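Local coordinates for protein formylmethanofuran--tetrahydromethanopterin formyltransferase (Methanosarcina barkeri, PDB 1M5S) that catalyses the reversible transfer of a formyl group from formylmethanofuran to tetrahydromethanopterin, an early step of methanogenesis from carbon dioxide, at residues Arg22-Lys30 and Glu57-Asp67; Ala179-Leu190 and Ala260-Val271. All blocks are in the same frame, centred on the assembly; numbering follows the deposited sequence.

Contact 1. Residues Arg22-Lys30 and Glu57-Asp67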
ATOM      1  N   ARG A  22       9.600  -5.255 -23.609  1.00 28.42           N
ATOM      2  CA  ARG A  22       8.749  -4.279 -22.916  1.00 24.38           C
ATOM      3  C   ARG A  22       7.275  -4.612 -23.168  1.00 27.33           C
ATOM      4  O   ARG A  22       6.862  -4.850 -24.314  1.00 25.00           O
ATOM      5  CB  ARG A  22       9.063  -2.882 -23.449  1.00 27.76           C
ATOM      6  CG  ARG A  22       8.746  -1.757 -22.463  1.00 22.68           C
ATOM      7  CD  ARG A  22       8.485  -0.432 -23.178  1.00 31.25           C
ATOM      8  NE  ARG A  22       8.658   0.750 -22.323  1.00 28.08           N
ATOM      9  CZ  ARG A  22       8.123   1.944 -22.608  1.00 36.51           C
ATOM     10  NH1 ARG A  22       7.386   2.120 -23.716  1.00 34.29           N
ATOM     11  NH2 ARG A  22       8.264   3.033 -21.844  1.00 34.73           N
ATOM     12  N   VAL A  23       6.515  -4.706 -22.076  1.00 26.89           N
ATOM     13  CA  VAL A  23       5.076  -5.004 -22.105  1.00 20.01           C
ATOM     14  C   VAL A  23       4.303  -3.966 -21.278  1.00 28.70           C
ATOM     15  O   VAL A  23       4.689  -3.655 -20.155  1.00 21.39           O
ATOM     16  CB  VAL A  23       4.759  -6.408 -21.508  1.00 24.28           C
ATOM     17  CG1 VAL A  23       3.299  -6.741 -21.712  1.00 28.27           C
ATOM     18  CG2 VAL A  23       5.640  -7.458 -22.128  1.00 24.61           C
ATOM     19  N   LEU A  24       3.190  -3.475 -21.820  1.00 24.17           N
ATOM     20  CA  LEU A  24       2.262  -2.631 -21.073  1.00 29.23           C
ATOM     21  C   LEU A  24       1.069  -3.452 -20.589  1.00 28.06           C
ATOM     22  O   LEU A  24       0.369  -4.070 -21.391  1.00 25.57           O
ATOM     23  CB  LEU A  24       1.755  -1.487 -21.952  1.00 24.67           C
ATOM     24  CG  LEU A  24       0.652  -0.585 -21.398  1.00 21.05           C
ATOM     25  CD1 LEU A  24       1.132   0.133 -20.153  1.00 22.46           C
ATOM     26  CD2 LEU A  24       0.252   0.416 -22.449  1.00 23.54           C
ATOM     27  N   ILE A  25       0.921  -3.557 -19.271  1.00 26.45           N
ATOM     28  CA  ILE A  25      -0.267  -4.174 -18.690  1.00 20.32           C
ATOM     29  C   ILE A  25      -1.208  -3.073 -18.202  1.00 24.96           C
ATOM     30  O   ILE A  25      -0.818  -2.246 -17.379  1.00 20.61           O
ATOM     31  CB  ILE A  25       0.088  -5.104 -17.499  1.00 25.22           C
ATOM     32  CG1 ILE A  25       1.127  -6.143 -17.928  1.00 17.37           C
ATOM     33  CG2 ILE A  25      -1.167  -5.826 -16.999  1.00 20.62           C
ATOM     34  CD1 ILE A  25       1.841  -6.804 -16.774  1.00 24.29           C
ATOM     35  N   THR A  26      -2.389  -2.977 -18.813  1.00 22.28           N
ATOM     36  CA  THR A  26      -3.435  -2.098 -18.290  1.00 19.74           C
ATOM     37  C   THR A  26      -4.449  -2.901 -17.493  1.00 18.27           C
ATOM     38  O   THR A  26      -4.457  -4.137 -17.543  1.00 15.67           O
ATOM     39  CB  THR A  26      -4.182  -1.329 -19.395  1.00 17.74           C
ATOM     40  OG1 THR A  26      -5.014  -2.229 -20.128  1.00 18.00           O
ATOM     41  CG2 THR A  26      -3.197  -0.631 -20.346  1.00 25.47           C
ATOM     42  N   ALA A  27      -5.224  -2.198 -16.671  1.00 15.85           N
ATOM     43  CA  ALA A  27      -6.210  -2.831 -15.808  1.00 15.25           C
ATOM     44  C   ALA A  27      -7.239  -1.795 -15.396  1.00 17.21           C
ATOM     45  O   ALA A  27      -7.118  -0.619 -15.755  1.00 17.85           O
ATOM     46  CB  ALA A  27      -5.533  -3.428 -14.580  1.00 19.33           C
ATOM     47  N   ALA A  28      -8.270  -2.242 -14.680  1.00 14.12           N
ATOM     48  CA  ALA A  28      -9.383  -1.371 -14.312  1.00 14.16           C
ATOM     49  C   ALA A  28      -8.901  -0.219 -13.433  1.00 16.22           C
ATOM     50  O   ALA A  28      -9.359   0.921 -13.590  1.00 20.69           O
ATOM     51  CB  ALA A  28     -10.472  -2.175 -13.592  1.00 11.79           C
ATOM     52  N   THR A  29      -7.957  -0.524 -12.534  1.00 18.45           N
ATOM     53  CA  THR A  29      -7.366   0.462 -11.623  1.00 16.41           C
ATOM     54  C   THR A  29      -5.860   0.244 -11.507  1.00 16.62           C
ATOM     55  O   THR A  29      -5.370  -0.847 -11.800  1.00 17.19           O
ATOM     56  CB  THR A  29      -7.955   0.343 -10.192  1.00 15.80           C
ATOM     57  OG1 THR A  29      -7.526  -0.894  -9.607  1.00 17.40           O
ATOM     58  CG2 THR A  29      -9.485   0.391 -10.221  1.00 11.95           C
ATOM     59  N   LYS A  30      -5.154   1.276 -11.024  1.00 16.10           N
ATOM     60  CA  LYS A  30      -3.726   1.202 -10.702  1.00 15.48           C
ATOM     61  C   LYS A  30      -3.393  -0.044  -9.891  0.50 16.64           C
ATOM     62  O   LYS A  30      -2.427  -0.748 -10.183  0.50 16.48           O
ATOM     63  CB  LYS A  30      -3.298   2.430  -9.896  1.00 17.58           C
ATOM     64  CG  LYS A  30      -3.041   3.680 -10.723  0.50 26.81           C
ATOM     65  CD  LYS A  30      -2.497   4.814  -9.850  0.50 26.88           C
ATOM     66  CE  LYS A  30      -1.121   4.474  -9.283  0.50 31.57           C
ATOM     67  NZ  LYS A  30      -0.904   5.002  -7.901  0.50 33.60           N
ATOM     68  N   GLU A  57       9.031  -1.089 -14.792  1.00 21.31           N
ATOM     69  CA  GLU A  57       9.803   0.021 -15.339  1.00 21.23           C
ATOM     70  C   GLU A  57       9.242   1.330 -14.795  1.00 20.05           C
ATOM     71  O   GLU A  57       9.974   2.175 -14.278  1.00 21.57           O
ATOM     72  CB  GLU A  57       9.716  -0.014 -16.874  1.00 21.28           C
ATOM     73  CG  GLU A  57      10.423   1.129 -17.584  1.00 22.25           C
ATOM     74  CD  GLU A  57      10.125   1.179 -19.058  1.00 21.35           C
ATOM     75  OE1 GLU A  57      10.165   0.118 -19.708  1.00 20.82           O
ATOM     76  OE2 GLU A  57       9.832   2.283 -19.563  1.00 23.97           O
ATOM     77  N   ARG A  58       7.935   1.485 -14.929  1.00 18.64           N
ATOM     78  CA  ARG A  58       7.216   2.673 -14.456  1.00 21.59           C
ATOM     79  C   ARG A  58       5.716   2.523 -14.711  1.00 22.56           C
ATOM     80  O   ARG A  58       5.288   1.715 -15.549  1.00 14.24           O
ATOM     81  CB  ARG A  58       7.715   3.916 -15.196  1.00 23.16           C
ATOM     82  CG  ARG A  58       7.384   3.896 -16.691  1.00 29.16           C
ATOM     83  CD  ARG A  58       6.945   5.261 -17.226  1.00 35.58           C
ATOM     84  NE  ARG A  58       6.837   5.300 -18.692  1.00 38.93           N
ATOM     85  CZ  ARG A  58       5.801   5.835 -19.353  1.00 30.19           C
ATOM     86  NH1 ARG A  58       4.770   6.382 -18.695  1.00 26.94           N
ATOM     87  NH2 ARG A  58       5.702   5.871 -20.689  1.00 32.25           N
ATOM     88  N   LEU A  59       4.928   3.229 -13.911  1.00 20.09           N
ATOM     89  CA  LEU A  59       3.482   3.262 -14.069  1.00 25.48           C
ATOM     90  C   LEU A  59       3.098   3.989 -15.348  1.00 28.31           C
ATOM     91  O   LEU A  59       3.753   4.952 -15.735  1.00 24.44           O
ATOM     92  CB  LEU A  59       2.860   3.968 -12.864  1.00 24.96           C
ATOM     93  CG  LEU A  59       2.549   3.186 -11.587  1.00 32.52           C
ATOM     94  CD1 LEU A  59       3.507   2.040 -11.400  1.00 24.18           C
ATOM     95  CD2 LEU A  59       2.610   4.141 -10.409  1.00 36.45           C
ATOM     96  N   ALA A  60       2.032   3.519 -15.991  1.00 20.63           N
ATOM     97  CA  ALA A  60       1.484   4.176 -17.169  1.00 17.97           C
ATOM     98  C   ALA A  60       0.230   4.961 -16.819  1.00 25.86           C
ATOM     99  O   ALA A  60      -0.696   4.427 -16.207  1.00 19.08           O
ATOM    100  CB  ALA A  60       1.165   3.151 -18.226  1.00 18.88           C
ATOM    101  N   SER A  61       0.211   6.230 -17.216  1.00 19.30           N
ATOM    102  CA  SER A  61      -0.940   7.101 -17.027  1.00 20.92           C
ATOM    103  C   SER A  61      -2.084   6.664 -17.933  1.00 23.53           C
ATOM    104  O   SER A  61      -1.853   6.225 -19.055  1.00 25.15           O
ATOM    105  CB  SER A  61      -0.551   8.549 -17.352  1.00 21.47           C
ATOM    106  OG  SER A  61      -1.676   9.409 -17.328  1.00 29.49           O
ATOM    107  N   PRO A  62      -3.340   6.858 -17.483  1.00 17.19           N
ATOM    108  CA  PRO A  62      -4.502   6.651 -18.352  1.00 18.52           C
ATOM    109  C   PRO A  62      -4.460   7.531 -19.610  1.00 25.48           C
ATOM    110  O   PRO A  62      -5.079   7.212 -20.627  1.00 28.33           O
ATOM    111  CB  PRO A  62      -5.684   7.006 -17.451  1.00 25.80           C
ATOM    112  CG  PRO A  62      -5.177   6.808 -16.080  1.00 19.04           C
ATOM    113  CD  PRO A  62      -3.753   7.245 -16.123  1.00 16.96           C
ATOM    114  N   SER A  63      -3.705   8.624 -19.540  1.00 27.25           N
ATOM    115  CA  SER A  63      -3.646   9.588 -20.630  1.00 30.42           C
ATOM    116  C   SER A  63      -2.651   9.179 -21.715  1.00 29.36           C
ATOM    117  O   SER A  63      -2.540   9.854 -22.735  1.00 32.50           O
ATOM    118  CB  SER A  63      -3.289  10.974 -20.085  1.00 32.98           C
ATOM    119  OG  SER A  63      -1.944  11.021 -19.638  1.00 40.04           O
ATOM    120  N   GLU A  64      -1.996   8.034 -21.541  1.00 26.89           N
ATOM    121  CA  GLU A  64      -0.976   7.605 -22.491  1.00 28.92           C
ATOM    122  C   GLU A  64      -1.151   6.180 -23.016  1.00 31.01           C
ATOM    123  O   GLU A  64      -0.435   5.763 -23.919  1.00 32.76           O
ATOM    124  CB  GLU A  64       0.415   7.763 -21.870  1.00 29.45           C
ATOM    125  CG  GLU A  64       0.807   6.647 -20.914  1.00 35.84           C
ATOM    126  CD  GLU A  64       2.175   6.847 -20.307  1.00 42.78           C
ATOM    127  OE1 GLU A  64       3.155   6.913 -21.070  1.00 39.55           O
ATOM    128  OE2 GLU A  64       2.273   6.933 -19.065  1.00 34.10           O
ATOM    129  N   THR A  65      -2.074   5.422 -22.431  1.00 23.68           N
ATOM    130  CA  THR A  65      -2.266   4.021 -22.812  1.00 23.31           C
ATOM    131  C   THR A  65      -3.258   3.888 -23.963  1.00 19.52           C
ATOM    132  O   THR A  65      -4.102   4.767 -24.168  1.00 26.22           O
ATOM    133  CB  THR A  65      -2.781   3.175 -21.632  1.00 26.81           C
ATOM    134  OG1 THR A  65      -4.014   3.729 -21.154  1.00 22.16           O
ATOM    135  CG2 THR A  65      -1.751   3.138 -20.511  1.00 23.76           C
ATOM    136  N   PRO A  66      -3.161   2.788 -24.734  1.00 21.36           N
ATOM    137  CA  PRO A  66      -3.988   2.564 -25.925  1.00 25.26           C
ATOM    138  C   PRO A  66      -5.479   2.561 -25.596  1.00 30.78           C
ATOM    139  O   PRO A  66      -6.292   3.072 -26.368  1.00 29.55           O
ATOM    140  CB  PRO A  66      -3.530   1.202 -26.418  1.00 34.92           C
ATOM    141  CG  PRO A  66      -2.128   1.088 -25.909  1.00 28.74           C
ATOM    142  CD  PRO A  66      -2.193   1.694 -24.550  1.00 26.02           C
ATOM    143  N   ASP A  67      -5.820   2.063 -24.409  1.00 24.24           N
ATOM    144  CA  ASP A  67      -7.212   1.939 -23.985  1.00 15.82           C
ATOM    145  C   ASP A  67      -7.635   2.972 -22.942  1.00 24.04           C
ATOM    146  O   ASP A  67      -8.734   2.891 -22.391  1.00 25.25           O
ATOM    147  CB  ASP A  67      -7.479   0.517 -23.458  1.00 19.47           C
ATOM    148  CG  ASP A  67      -6.649   0.166 -22.237  1.00 23.53           C
ATOM    149  OD1 ASP A  67      -5.840   1.005 -21.781  1.00 19.63           O
ATOM    150  OD2 ASP A  67      -6.799  -0.971 -21.740  1.00 20.94           O
TER

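Contact 2. Residues Ala179-Leu190 and Ala260-Val271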
ATOM      1  N   ALA A 179      18.211   4.552   1.908  1.00 17.42           N
ATOM      2  CA  ALA A 179      18.845   5.181   0.759  1.00 15.39           C
ATOM      3  C   ALA A 179      18.552   4.395  -0.523  1.00 17.12           C
ATOM      4  O   ALA A 179      18.150   4.978  -1.531  1.00 16.87           O
ATOM      5  CB  ALA A 179      20.354   5.295   0.997  1.00 12.74           C
ATOM      6  N   ALA A 180      18.602   3.069  -0.422  1.00 15.97           N
ATOM      7  CA  ALA A 180      18.277   2.183  -1.535  1.00 22.12           C
ATOM      8  C   ALA A 180      16.804   2.306  -1.906  1.00 18.05           C
ATOM      9  O   ALA A 180      16.452   2.427  -3.081  1.00 16.48           O
ATOM     10  CB  ALA A 180      18.604   0.745  -1.172  1.00 20.85           C
ATOM     11  N   GLU A 181      15.953   2.359  -0.888  1.00 18.13           N
ATOM     12  CA  GLU A 181      14.511   2.491  -1.096  1.00 13.97           C
ATOM     13  C   GLU A 181      14.182   3.779  -1.848  1.00 10.49           C
ATOM     14  O   GLU A 181      13.419   3.752  -2.818  1.00 14.06           O
ATOM     15  CB  GLU A 181      13.785   2.468   0.252  1.00 15.13           C
ATOM     16  CG  GLU A 181      12.283   2.624   0.160  1.00 17.33           C
ATOM     17  CD  GLU A 181      11.605   2.637   1.513  1.00 20.90           C
ATOM     18  OE1 GLU A 181      12.227   2.202   2.512  1.00 20.79           O
ATOM     19  OE2 GLU A 181      10.427   3.053   1.570  1.00 20.11           O
ATOM     20  N   ALA A 182      14.789   4.887  -1.422  1.00 17.77           N
ATOM     21  CA  ALA A 182      14.595   6.182  -2.076  1.00 15.52           C
ATOM     22  C   ALA A 182      15.091   6.142  -3.519  1.00 20.38           C
ATOM     23  O   ALA A 182      14.415   6.636  -4.422  1.00 17.39           O
ATOM     24  CB  ALA A 182      15.318   7.274  -1.313  1.00 17.80           C
ATOM     25  N   ALA A 183      16.246   5.510  -3.737  1.00 17.71           N
ATOM     26  CA  ALA A 183      16.795   5.348  -5.088  1.00 15.74           C
ATOM     27  C   ALA A 183      15.884   4.514  -6.001  1.00 14.59           C
ATOM     28  O   ALA A 183      15.615   4.900  -7.142  1.00 16.81           O
ATOM     29  CB  ALA A 183      18.185   4.727  -5.017  1.00 13.30           C
ATOM     30  N   VAL A 184      15.358   3.411  -5.470  1.00 11.00           N
ATOM     31  CA  VAL A 184      14.456   2.549  -6.230  1.00 16.47           C
ATOM     32  C   VAL A 184      13.130   3.237  -6.587  1.00 17.24           C
ATOM     33  O   VAL A 184      12.635   3.090  -7.709  1.00 14.10           O
ATOM     34  CB  VAL A 184      14.189   1.241  -5.461  1.00 17.15           C
ATOM     35  CG1 VAL A 184      13.023   0.465  -6.082  1.00 18.56           C
ATOM     36  CG2 VAL A 184      15.446   0.397  -5.481  1.00 21.11           C
ATOM     37  N   ASP A 185      12.580   4.018  -5.657  1.00 16.13           N
ATOM     38  CA  ASP A 185      11.357   4.777  -5.916  1.00 20.51           C
ATOM     39  C   ASP A 185      11.601   5.803  -7.015  1.00 18.89           C
ATOM     40  O   ASP A 185      10.715   6.087  -7.816  1.00 19.12           O
ATOM     41  CB  ASP A 185      10.884   5.501  -4.650  1.00 17.99           C
ATOM     42  CG  ASP A 185      10.229   4.569  -3.643  1.00 16.92           C
ATOM     43  OD1 ASP A 185       9.718   3.495  -4.028  1.00 15.87           O
ATOM     44  OD2 ASP A 185      10.197   4.924  -2.450  1.00 26.38           O
ATOM     45  N   THR A 186      12.793   6.393  -7.012  1.00 15.04           N
ATOM     46  CA  THR A 186      13.163   7.397  -8.007  1.00 18.60           C
ATOM     47  C   THR A 186      13.316   6.762  -9.387  1.00 17.79           C
ATOM     48  O   THR A 186      12.794   7.269 -10.375  1.00 20.10           O
ATOM     49  CB  THR A 186      14.487   8.073  -7.632  1.00 22.61           C
ATOM     50  OG1 THR A 186      14.415   8.510  -6.273  1.00 23.96           O
ATOM     51  CG2 THR A 186      14.749   9.272  -8.523  1.00 21.18           C
ATOM     52  N   ILE A 187      14.003   5.627  -9.430  1.00 18.93           N
ATOM     53  CA  ILE A 187      14.219   4.909 -10.676  1.00 16.54           C
ATOM     54  C   ILE A 187      12.903   4.391 -11.269  1.00 23.83           C
ATOM     55  O   ILE A 187      12.733   4.404 -12.484  1.00 21.25           O
ATOM     56  CB  ILE A 187      15.221   3.750 -10.468  1.00 18.92           C
ATOM     57  CG1 ILE A 187      16.587   4.331 -10.083  1.00 19.93           C
ATOM     58  CG2 ILE A 187      15.341   2.907 -11.736  1.00 18.19           C
ATOM     59  CD1 ILE A 187      17.591   3.307  -9.622  1.00 16.38           C
ATOM     60  N   ALA A 188      11.922   4.101 -10.413  1.00 25.82           N
ATOM     61  CA  ALA A 188      10.629   3.615 -10.894  1.00 19.48           C
ATOM     62  C   ALA A 188       9.772   4.732 -11.509  1.00 13.87           C
ATOM     63  O   ALA A 188       8.721   4.463 -12.091  1.00 21.22           O
ATOM     64  CB  ALA A 188       9.875   2.910  -9.772  1.00 21.14           C
ATOM     65  N   GLU A 189      10.239   5.975 -11.407  1.00 14.08           N
ATOM     66  CA  GLU A 189       9.602   7.086 -12.120  1.00 15.12           C
ATOM     67  C   GLU A 189      10.154   7.210 -13.540  1.00 22.66           C
ATOM     68  O   GLU A 189       9.599   7.933 -14.364  1.00 21.27           O
ATOM     69  CB  GLU A 189       9.840   8.419 -11.408  1.00 24.98           C
ATOM     70  CG  GLU A 189       9.390   8.512  -9.958  1.00 31.25           C
ATOM     71  CD  GLU A 189       9.901   9.789  -9.268  1.00 40.12           C
ATOM     72  OE1 GLU A 189      10.744  10.513  -9.854  1.00 32.69           O
ATOM     73  OE2 GLU A 189       9.475  10.061  -8.126  1.00 36.58           O
ATOM     74  N   LEU A 190      11.301   6.581 -13.784  1.00 19.69           N
ATOM     75  CA  LEU A 190      12.055   6.790 -15.019  1.00 23.70           C
ATOM     76  C   LEU A 190      11.767   5.753 -16.109  1.00 21.91           C
ATOM     77  O   LEU A 190      11.788   4.543 -15.866  1.00 22.54           O
ATOM     78  CB  LEU A 190      13.557   6.817 -14.714  1.00 20.82           C
ATOM     79  CG  LEU A 190      14.061   7.917 -13.775  1.00 29.05           C
ATOM     80  CD1 LEU A 190      15.555   7.767 -13.570  1.00 27.43           C
ATOM     81  CD2 LEU A 190      13.745   9.277 -14.354  1.00 30.93           C
ATOM     82  N   ALA A 260      19.202   6.627 -14.652  1.00 23.32           N
ATOM     83  CA  ALA A 260      18.758   5.887 -13.473  1.00 27.04           C
ATOM     84  C   ALA A 260      19.830   5.861 -12.386  1.00 28.92           C
ATOM     85  O   ALA A 260      19.530   6.057 -11.214  1.00 23.79           O
ATOM     86  CB  ALA A 260      18.361   4.462 -13.861  1.00 27.58           C
ATOM     87  N   MET A 261      21.076   5.606 -12.777  1.00 25.01           N
ATOM     88  CA  MET A 261      22.199   5.620 -11.841  1.00 20.12           C
ATOM     89  C   MET A 261      22.373   6.997 -11.207  1.00 24.20           C
ATOM     90  O   MET A 261      22.511   7.116  -9.989  1.00 23.35           O
ATOM     91  CB  MET A 261      23.490   5.217 -12.556  1.00 20.32           C
ATOM     92  CG  MET A 261      23.496   3.772 -13.026  1.00 25.14           C
ATOM     93  SD  MET A 261      25.000   3.298 -13.913  1.00 28.67           S
ATOM     94  CE  MET A 261      26.181   3.270 -12.601  1.00 28.32           C
ATOM     95  N   LYS A 262      22.267   8.038 -12.027  1.00 19.04           N
ATOM     96  CA  LYS A 262      22.422   9.401 -11.550  1.00 24.74           C
ATOM     97  C   LYS A 262      21.295   9.792 -10.579  1.00 18.88           C
ATOM     98  O   LYS A 262      21.564  10.271  -9.475  1.00 21.89           O
ATOM     99  CB  LYS A 262      22.464  10.368 -12.738  1.00 24.94           C
ATOM    100  CG  LYS A 262      22.639  11.834 -12.363  1.00 28.55           C
ATOM    101  CD  LYS A 262      22.692  12.703 -13.597  1.00 32.97           C
ATOM    102  CE  LYS A 262      22.763  14.166 -13.231  1.00 38.26           C
ATOM    103  NZ  LYS A 262      22.936  15.016 -14.439  1.00 50.39           N
ATOM    104  N   ALA A 263      20.045   9.571 -10.988  1.00 21.96           N
ATOM    105  CA  ALA A 263      18.883   9.906 -10.160  1.00 24.37           C
ATOM    106  C   ALA A 263      18.876   9.088  -8.874  1.00 22.80           C
ATOM    107  O   ALA A 263      18.618   9.616  -7.782  1.00 20.19           O
ATOM    108  CB  ALA A 263      17.595   9.667 -10.940  1.00 23.54           C
ATOM    109  N   GLY A 264      19.250   7.818  -9.001  1.00 18.75           N
ATOM    110  CA  GLY A 264      19.288   6.929  -7.853  1.00 24.87           C
ATOM    111  C   GLY A 264      20.341   7.332  -6.840  1.00 27.83           C
ATOM    112  O   GLY A 264      20.091   7.285  -5.633  1.00 18.32           O
ATOM    113  N   ILE A 265      21.516   7.734  -7.329  1.00 20.83           N
ATOM    114  CA  ILE A 265      22.603   8.169  -6.462  1.00 21.07           C
ATOM    115  C   ILE A 265      22.236   9.480  -5.777  1.00 19.50           C
ATOM    116  O   ILE A 265      22.425   9.626  -4.573  1.00 18.72           O
ATOM    117  CB  ILE A 265      23.929   8.335  -7.256  1.00 20.34           C
ATOM    118  CG1 ILE A 265      24.545   6.958  -7.525  1.00 21.18           C
ATOM    119  CG2 ILE A 265      24.925   9.205  -6.475  1.00 18.46           C
ATOM    120  CD1 ILE A 265      25.644   6.966  -8.560  1.00 26.43           C
ATOM    121  N   LYS A 266      21.618  10.392  -6.526  1.00 19.51           N
ATOM    122  CA  LYS A 266      21.261  11.706  -5.989  1.00 21.66           C
ATOM    123  C   LYS A 266      20.164  11.619  -4.926  1.00 25.19           C
ATOM    124  O   LYS A 266      20.101  12.452  -4.021  1.00 21.78           O
ATOM    125  CB  LYS A 266      20.823  12.643  -7.120  1.00 22.75           C
ATOM    126  CG  LYS A 266      21.914  12.911  -8.150  1.00 33.83           C
ATOM    127  CD  LYS A 266      22.146  14.392  -8.346  1.00 43.60           C
ATOM    128  CE  LYS A 266      21.009  15.044  -9.101  1.00 42.22           C
ATOM    129  NZ  LYS A 266      21.230  16.509  -9.225  1.00 50.52           N
ATOM    130  N   ALA A 267      19.314  10.599  -5.035  1.00 22.12           N
ATOM    131  CA  ALA A 267      18.288  10.346  -4.024  1.00 18.40           C
ATOM    132  C   ALA A 267      18.873   9.624  -2.812  1.00 17.29           C
ATOM    133  O   ALA A 267      18.550   9.956  -1.673  1.00 20.08           O
ATOM    134  CB  ALA A 267      17.143   9.537  -4.625  1.00 18.87           C
ATOM    135  N   ALA A 268      19.793   8.693  -3.059  1.00 15.12           N
ATOM    136  CA  ALA A 268      20.463   7.961  -1.985  1.00 20.99           C
ATOM    137  C   ALA A 268      21.256   8.850  -1.031  1.00 23.06           C
ATOM    138  O   ALA A 268      21.260   8.612   0.178  1.00 17.16           O
ATOM    139  CB  ALA A 268      21.372   6.889  -2.567  1.00 17.75           C
ATOM    140  N   VAL A 269      21.968   9.843  -1.560  1.00 18.38           N
ATOM    141  CA  VAL A 269      22.807  10.680  -0.696  1.00 18.56           C
ATOM    142  C   VAL A 269      22.031  11.722   0.113  1.00 20.14           C
ATOM    143  O   VAL A 269      22.630  12.496   0.857  1.00 20.29           O
ATOM    144  CB  VAL A 269      23.940  11.413  -1.486  1.00 16.38           C
ATOM    145  CG1 VAL A 269      24.790  10.408  -2.243  1.00 19.44           C
ATOM    146  CG2 VAL A 269      23.348  12.465  -2.419  1.00 15.55           C
ATOM    147  N   THR A 270      20.708  11.749  -0.030  1.00 19.49           N
ATOM    148  CA  THR A 270      19.888  12.641   0.790  1.00 19.35           C
ATOM    149  C   THR A 270      19.587  12.045   2.163  1.00 22.50           C
ATOM    150  O   THR A 270      19.130  12.752   3.057  1.00 18.70           O
ATOM    151  CB  THR A 270      18.553  13.013   0.091  1.00 17.96           C
ATOM    152  OG1 THR A 270      17.756  11.838  -0.111  1.00 16.55           O
ATOM    153  CG2 THR A 270      18.819  13.665  -1.248  1.00 20.00           C
ATOM    154  N   VAL A 271      19.873  10.751   2.325  1.00 16.32           N
ATOM    155  CA  VAL A 271      19.644  10.037   3.584  1.00 20.55           C
ATOM    156  C   VAL A 271      20.847  10.192   4.517  1.00 20.38           C
ATOM    157  O   VAL A 271      21.954   9.775   4.184  1.00 19.30           O
ATOM    158  CB  VAL A 271      19.394   8.515   3.336  1.00 18.93           C
ATOM    159  CG1 VAL A 271      19.263   7.763   4.672  1.00 18.70           C
ATOM    160  CG2 VAL A 271      18.135   8.315   2.484  1.00 16.98           C
TER

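Contact 1. Residues Arg22-Lys30 and Glu57-Asp67
Arg22 and Glu57 form a side-on salt bridge between two strands that are not hydrogen-bonded to each other, a buried charge pair at one end of the junction, with an apolar patch in the middle and a second polar link at the far end. Arg22 NE lies 3.1 Å from Glu57 OE1, with a nearly straight N-H...O angle of 169°, and Arg22 NH2 lies 2.9 Å from Glu57 OE2. Both oxygens are met on their syn side, and the guanidinium and carboxylate planes are only 20° apart, so each nitrogen directs a proton to its own oxygen. The arginine reaches over because its chain is extended from CG to NE, with CG anti to the backbone N (chi1 -155°). Gly192 N and Gln75 NE2 also bind the carboxylate, one at each oxygen, while Tyr73 makes a cation-pi contact with the arginine. Arg58 brings a second guanidinium to 4.0 Å from the first, NH2 to NH2, but is itself gripped end-on by Glu64 through NH1 and NH2, which probably offsets the like charges.

Strands 12-26 and 53-60 both pair antiparallel with strand 71-78, which lies between them. Their axes here come no closer than 8.4 Å, so side chains must span the separation. Leu24 does so with its two branches: CD1 packs 3.6 Å from Ala60 CB, whose small methyl leaves room for it, and CD2 meets Pro66 CD tip to tip at 3.5 Å, a tight fit. The methyl of Thr65 lies across the leucine.

Beyond it, Thr26 OG1 donates to Asp67 OD2 (2.7 Å), again on the syn side. Threonine suits this place because its methyl CG2 also packs against Thr65 CB, 4.0 Å away, while Arg69 binds both the hydroxyl and the aspartate.

Contact 2. Residues Ala179-Leu190 and Ala260-Val271
Ala183 CB presses against the backbone of the opposing helix, 3.2 Å from Gly264 O. Glycine suits this place because it has no CB to press on Ile187 CD1 and crowd Ala183 CB, and the CA atoms of Ala183 and Gly264 come within 4.0 Å. One turn along, Ala179 CB faces Ala268 CB at 4.0 Å, while Val271 CG2 lies over the CA of Ala179. The methyl of Ala267 meets the hydroxyl side of Thr186, 3.3 Å from OG1. That hydroxyl is turned back along its own helix to donate to Ala182 O (2.6 Å); OG1 lies beside the backbone N (chi1 -50°), which puts CG2 anti to that N, facing Ala263 CB.

Small residues thus line the interface between helices 173-187 and 254-268, whose segments 179-187 and 260-268 run at 143° to each other, axes 7.6 Å apart at closest approach. The helices lie side by side on strands of the alpha/beta sandwich: Phe166 packs beneath both Ala183 and Ile265, and Ile247 beneath Ala183 and Ile187.

Larger side chains appear where the helices diverge. Ile187 lays CG1 against Ala260 O and CG2 against Ala260 CB, whereas Leu190, in the turn that follows, brings CD1 to 3.8 Å from Ala263 CB.

How the contacts relate
Contact 1 joins strand 12-26 to the end of strand 53-60 and the loop after it, whereas contact 2 pairs two helices of the proximal lobe. Their centres are about 23 Å apart, yet they touch in the same chain: Arg58 CB lies 3.3 Å from Ala188 O, and Glu57 CG approaches Leu190 O at 4.1 Å. The turn after helix 173-187 therefore rests against the end of strand 53-60. They meet a second time across a subunit boundary of the homotetramer, where Ser61 is hydrogen-bonded to Glu189 of the second subunit and Pro62 packs against that same Glu189.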